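PDB 1XIP: nucleoporin NUP159 from Saccharomyces cerevisiae, which serves as a structural and docking component of the nuclear pore complex, its N-terminal beta-propeller domain tethering the helicase Dbp5 to the pore for mRNA export. Local coordinates for residues L209-I221 / D226-T238. Numbering follows the deposited sequence.
Sequences LPVEEYSPLSVTI and DFLAVFGNVISET
Strands 215-221 and 226-232 pair as an antiparallel hairpin, their axes 4.7 Å apart at closest approach, with one register shift at a classic beta bulge where Leu217 and Ser218 both face Val230. The bulge turns on Val230 O, which takes a bond from Leu217 N at 2.9 Å and a weak, longer one from Ser218 N. Leu217, with CG anti to its own carbonyl carbon (chi1 -59°), sends CD1 over the backbone of Gly232, 3.4 Å from Gly232 N, while CD2 lies near Asn233 O. Gly232, part of the first FG repeat, has no side chain, and CD1 of Leu217 packs close against its backbone. Shortening Leu217 to an alanine would probably open a gap over Gly232 and deprive Val230 CG1 of an apolar neighbour. On the face bearing Pro216, Val219 and Ala229, the Phe231 ring sets an edge near Ser215 O, and Phe231 CD1 lies 3.6 Å from Pro216 CA. Beside it, Tyr214 CB is 3.8 Å from Phe231 CB, and the Tyr214 ring edge is directed at Phe231 O. At the turn end, Ile221 and Phe227 run side by side, Ile221 CG1 being 4.1 Å from Phe227 CD1. On the other face a water donates to Leu228 O at 2.7 Å and probably links it to Thr220 OG1 and Ser218 OG, though its modelled contact with Ser218 OG is doubtfully short. Strand 226-232 pairs on its far side with strand 246-254, placing the hairpin within one propeller blade. The chemistry thus differs between faces: Val219, Ala229 and the phenylalanines pack on strands 174-179 and 184-190, whereas the other mixes Val230 with the Ser218 and Thr220 hydroxyls against Met279.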
# COMPACT_ATOMS: atom_id res chain seq x y z
N LEU A 209 18.59 9.86 -16.66
CA LEU A 209 17.31 10.52 -16.34
C LEU A 209 17.46 11.48 -15.17
O LEU A 209 17.78 11.05 -14.06
CB LEU A 209 16.23 9.50 -15.99
CG LEU A 209 16.02 8.24 -16.84
CD1 LEU A 209 15.46 7.12 -15.99
CD2 LEU A 209 15.13 8.53 -18.03
N PRO A 210 17.24 12.78 -15.40
CA PRO A 210 17.45 13.79 -14.36
C PRO A 210 16.57 13.54 -13.12
O PRO A 210 15.43 13.11 -13.26
CB PRO A 210 17.05 15.11 -15.04
CG PRO A 210 16.27 14.70 -16.26
CD PRO A 210 16.78 13.37 -16.68
N VAL A 211 17.12 13.80 -11.93
CA VAL A 211 16.41 13.60 -10.67
C VAL A 211 15.08 14.36 -10.62
O VAL A 211 14.10 13.88 -10.03
CB VAL A 211 17.29 14.01 -9.47
CG1 VAL A 211 16.43 14.41 -8.26
CG2 VAL A 211 18.22 12.89 -9.08
N GLU A 212 15.07 15.54 -11.23
CA GLU A 212 13.90 16.42 -11.24
C GLU A 212 12.72 15.84 -12.06
O GLU A 212 11.56 16.05 -11.71
CB GLU A 212 14.29 17.81 -11.73
CG GLU A 212 15.44 18.46 -10.93
CD GLU A 212 16.84 18.19 -11.49
OE1 GLU A 212 17.01 17.23 -12.29
OE2 GLU A 212 17.78 18.94 -11.13
N GLU A 213 13.03 15.12 -13.13
CA GLU A 213 12.03 14.48 -13.97
C GLU A 213 11.63 13.12 -13.39
O GLU A 213 10.46 12.75 -13.41
CB GLU A 213 12.57 14.28 -15.39
CG GLU A 213 11.87 15.09 -16.47
CD GLU A 213 12.65 15.15 -17.79
OE1 GLU A 213 13.18 14.09 -18.23
OE2 GLU A 213 12.72 16.25 -18.40
N TYR A 214 12.63 12.38 -12.91
CA TYR A 214 12.42 11.04 -12.34
C TYR A 214 12.90 11.00 -10.91
O TYR A 214 14.01 10.58 -10.61
CB TYR A 214 13.07 9.97 -13.22
CG TYR A 214 12.40 9.95 -14.55
CD1 TYR A 214 11.20 9.26 -14.72
CD2 TYR A 214 12.88 10.70 -15.61
CE1 TYR A 214 10.54 9.27 -15.92
CE2 TYR A 214 12.23 10.72 -16.82
CZ TYR A 214 11.05 10.00 -16.97
OH TYR A 214 10.39 10.01 -18.17
N SER A 215 12.04 11.49 -10.04
CA SER A 215 12.31 11.57 -8.62
C SER A 215 12.09 10.22 -7.98
O SER A 215 11.33 9.39 -8.50
CB SER A 215 11.36 12.58 -7.99
OG SER A 215 12.09 13.62 -7.38
N PRO A 216 12.73 9.99 -6.84
CA PRO A 216 12.54 8.74 -6.10
C PRO A 216 11.15 8.75 -5.46
O PRO A 216 10.87 9.66 -4.67
CB PRO A 216 13.63 8.78 -5.04
CG PRO A 216 13.90 10.25 -4.82
CD PRO A 216 13.67 10.90 -6.15
N LEU A 217 10.29 7.80 -5.83
CA LEU A 217 8.89 7.83 -5.37
C LEU A 217 8.55 6.68 -4.42
O LEU A 217 7.82 6.88 -3.45
CB LEU A 217 7.91 7.89 -6.55
CG LEU A 217 7.95 9.05 -7.59
CD1 LEU A 217 6.96 8.83 -8.70
CD2 LEU A 217 7.69 10.38 -6.97
N SER A 218 9.08 5.49 -4.68
CA SER A 218 8.56 4.31 -4.01
C SER A 218 9.46 3.05 -4.02
O SER A 218 10.05 2.73 -5.04
CB SER A 218 7.19 3.98 -4.61
OG SER A 218 6.92 2.60 -4.47
N VAL A 219 9.56 2.37 -2.87
CA VAL A 219 10.09 1.00 -2.83
C VAL A 219 9.07 0.01 -2.31
O VAL A 219 8.21 0.37 -1.49
CB VAL A 219 11.29 0.76 -1.87
CG1 VAL A 219 12.44 0.14 -2.63
CG2 VAL A 219 11.67 2.00 -1.06
N THR A 220 9.21 -1.23 -2.76
CA THR A 220 8.43 -2.34 -2.26
C THR A 220 9.31 -3.55 -2.25
O THR A 220 9.94 -3.86 -3.25
CB THR A 220 7.23 -2.57 -3.17
OG1 THR A 220 6.43 -1.39 -3.19
CG2 THR A 220 6.28 -3.61 -2.58
N ILE A 221 9.38 -4.23 -1.11
CA ILE A 221 10.04 -5.52 -0.99
C ILE A 221 9.11 -6.58 -1.55
O ILE A 221 7.99 -6.77 -1.03
CB ILE A 221 10.32 -5.82 0.48
CG1 ILE A 221 11.24 -4.75 1.08
CG2 ILE A 221 10.90 -7.20 0.62
CD1 ILE A 221 11.44 -4.86 2.58
N ASP A 226 14.30 -9.26 -4.31
CA ASP A 226 13.68 -8.34 -5.26
C ASP A 226 13.12 -7.07 -4.61
O ASP A 226 12.68 -7.08 -3.46
CB ASP A 226 12.53 -9.01 -6.02
CG ASP A 226 12.84 -10.44 -6.42
OD1 ASP A 226 14.02 -10.89 -6.32
OD2 ASP A 226 11.93 -11.21 -6.84
N PHE A 227 13.13 -5.98 -5.38
CA PHE A 227 12.40 -4.78 -5.02
C PHE A 227 11.72 -4.22 -6.26
O PHE A 227 12.11 -4.50 -7.40
CB PHE A 227 13.32 -3.71 -4.41
CG PHE A 227 14.27 -4.24 -3.36
CD1 PHE A 227 13.90 -4.27 -2.03
CD2 PHE A 227 15.55 -4.69 -3.72
CE1 PHE A 227 14.78 -4.75 -1.05
CE2 PHE A 227 16.43 -5.18 -2.75
CZ PHE A 227 16.04 -5.21 -1.41
N LEU A 228 10.68 -3.43 -6.03
CA LEU A 228 10.05 -2.69 -7.09
C LEU A 228 10.18 -1.23 -6.72
O LEU A 228 9.78 -0.82 -5.63
CB LEU A 228 8.58 -3.11 -7.19
CG LEU A 228 7.62 -2.64 -8.28
CD1 LEU A 228 6.43 -2.00 -7.65
CD2 LEU A 228 8.24 -1.72 -9.29
N ALA A 229 10.78 -0.45 -7.62
CA ALA A 229 11.02 0.98 -7.39
C ALA A 229 10.31 1.81 -8.43
O ALA A 229 10.17 1.40 -9.58
CB ALA A 229 12.50 1.27 -7.44
N VAL A 230 9.86 2.99 -8.03
CA VAL A 230 9.25 3.90 -8.99
C VAL A 230 9.87 5.29 -8.95
O VAL A 230 10.17 5.81 -7.87
CB VAL A 230 7.73 3.98 -8.85
CG1 VAL A 230 7.13 4.77 -10.02
CG2 VAL A 230 7.10 2.58 -8.77
N PHE A 231 10.09 5.85 -10.13
CA PHE A 231 10.61 7.20 -10.29
C PHE A 231 9.68 7.97 -11.20
O PHE A 231 9.13 7.41 -12.16
CB PHE A 231 12.02 7.15 -10.90
CG PHE A 231 12.97 6.31 -10.12
CD1 PHE A 231 13.61 6.81 -8.99
CD2 PHE A 231 13.22 4.99 -10.51
CE1 PHE A 231 14.49 6.03 -8.23
CE2 PHE A 231 14.09 4.18 -9.77
CZ PHE A 231 14.74 4.70 -8.62
N GLY A 232 9.48 9.25 -10.92
CA GLY A 232 8.55 10.04 -11.68
C GLY A 232 8.52 11.47 -11.21
O GLY A 232 9.28 11.85 -10.31
N ASN A 233 7.65 12.27 -11.81
CA ASN A 233 7.57 13.69 -11.52
C ASN A 233 7.15 13.92 -10.08
O ASN A 233 6.45 13.09 -9.49
CB ASN A 233 6.62 14.39 -12.49
CG ASN A 233 5.23 13.78 -12.49
OD1 ASN A 233 5.05 12.59 -12.74
ND2 ASN A 233 4.22 14.60 -12.23
N VAL A 234 7.62 15.03 -9.51
CA VAL A 234 7.26 15.38 -8.14
C VAL A 234 5.99 16.21 -8.13
O VAL A 234 5.89 17.24 -8.82
CB VAL A 234 8.39 16.16 -7.41
CG1 VAL A 234 9.09 15.25 -6.40
CG2 VAL A 234 9.39 16.76 -8.41
N ILE A 235 4.99 15.75 -7.36
CA ILE A 235 3.70 16.42 -7.35
C ILE A 235 3.46 17.35 -6.13
O ILE A 235 3.91 17.07 -5.02
CB ILE A 235 2.53 15.41 -7.63
CG1 ILE A 235 1.29 16.14 -8.16
CG2 ILE A 235 2.24 14.51 -6.41
CD1 ILE A 235 1.56 17.01 -9.40
N SER A 236 2.78 18.47 -6.37
CA SER A 236 2.55 19.49 -5.34
C SER A 236 1.25 19.29 -4.53
O SER A 236 0.22 18.88 -5.08
CB SER A 236 2.57 20.90 -5.95
OG SER A 236 1.44 21.10 -6.78
N GLU A 237 1.33 19.61 -3.24
CA GLU A 237 0.20 19.53 -2.29
C GLU A 237 -1.13 20.07 -2.85
O GLU A 237 -2.18 19.44 -2.70
CB GLU A 237 0.56 20.26 -0.98
CG GLU A 237 1.73 19.66 -0.18
CD GLU A 237 3.10 20.01 -0.75
OE1 GLU A 237 3.42 21.22 -0.89
OE2 GLU A 237 3.87 19.07 -1.07
N THR A 238 -1.07 21.25 -3.47
CA THR A 238 -2.24 21.88 -4.07
C THR A 238 -1.99 22.22 -5.53
O THR A 238 -1.27 23.19 -5.84
CB THR A 238 -2.66 23.17 -3.27
OG1 THR A 238 -3.08 22.82 -1.95
CG2 THR A 238 -3.92 23.81 -3.88
O HOH W 1 7.39 0.26 -4.98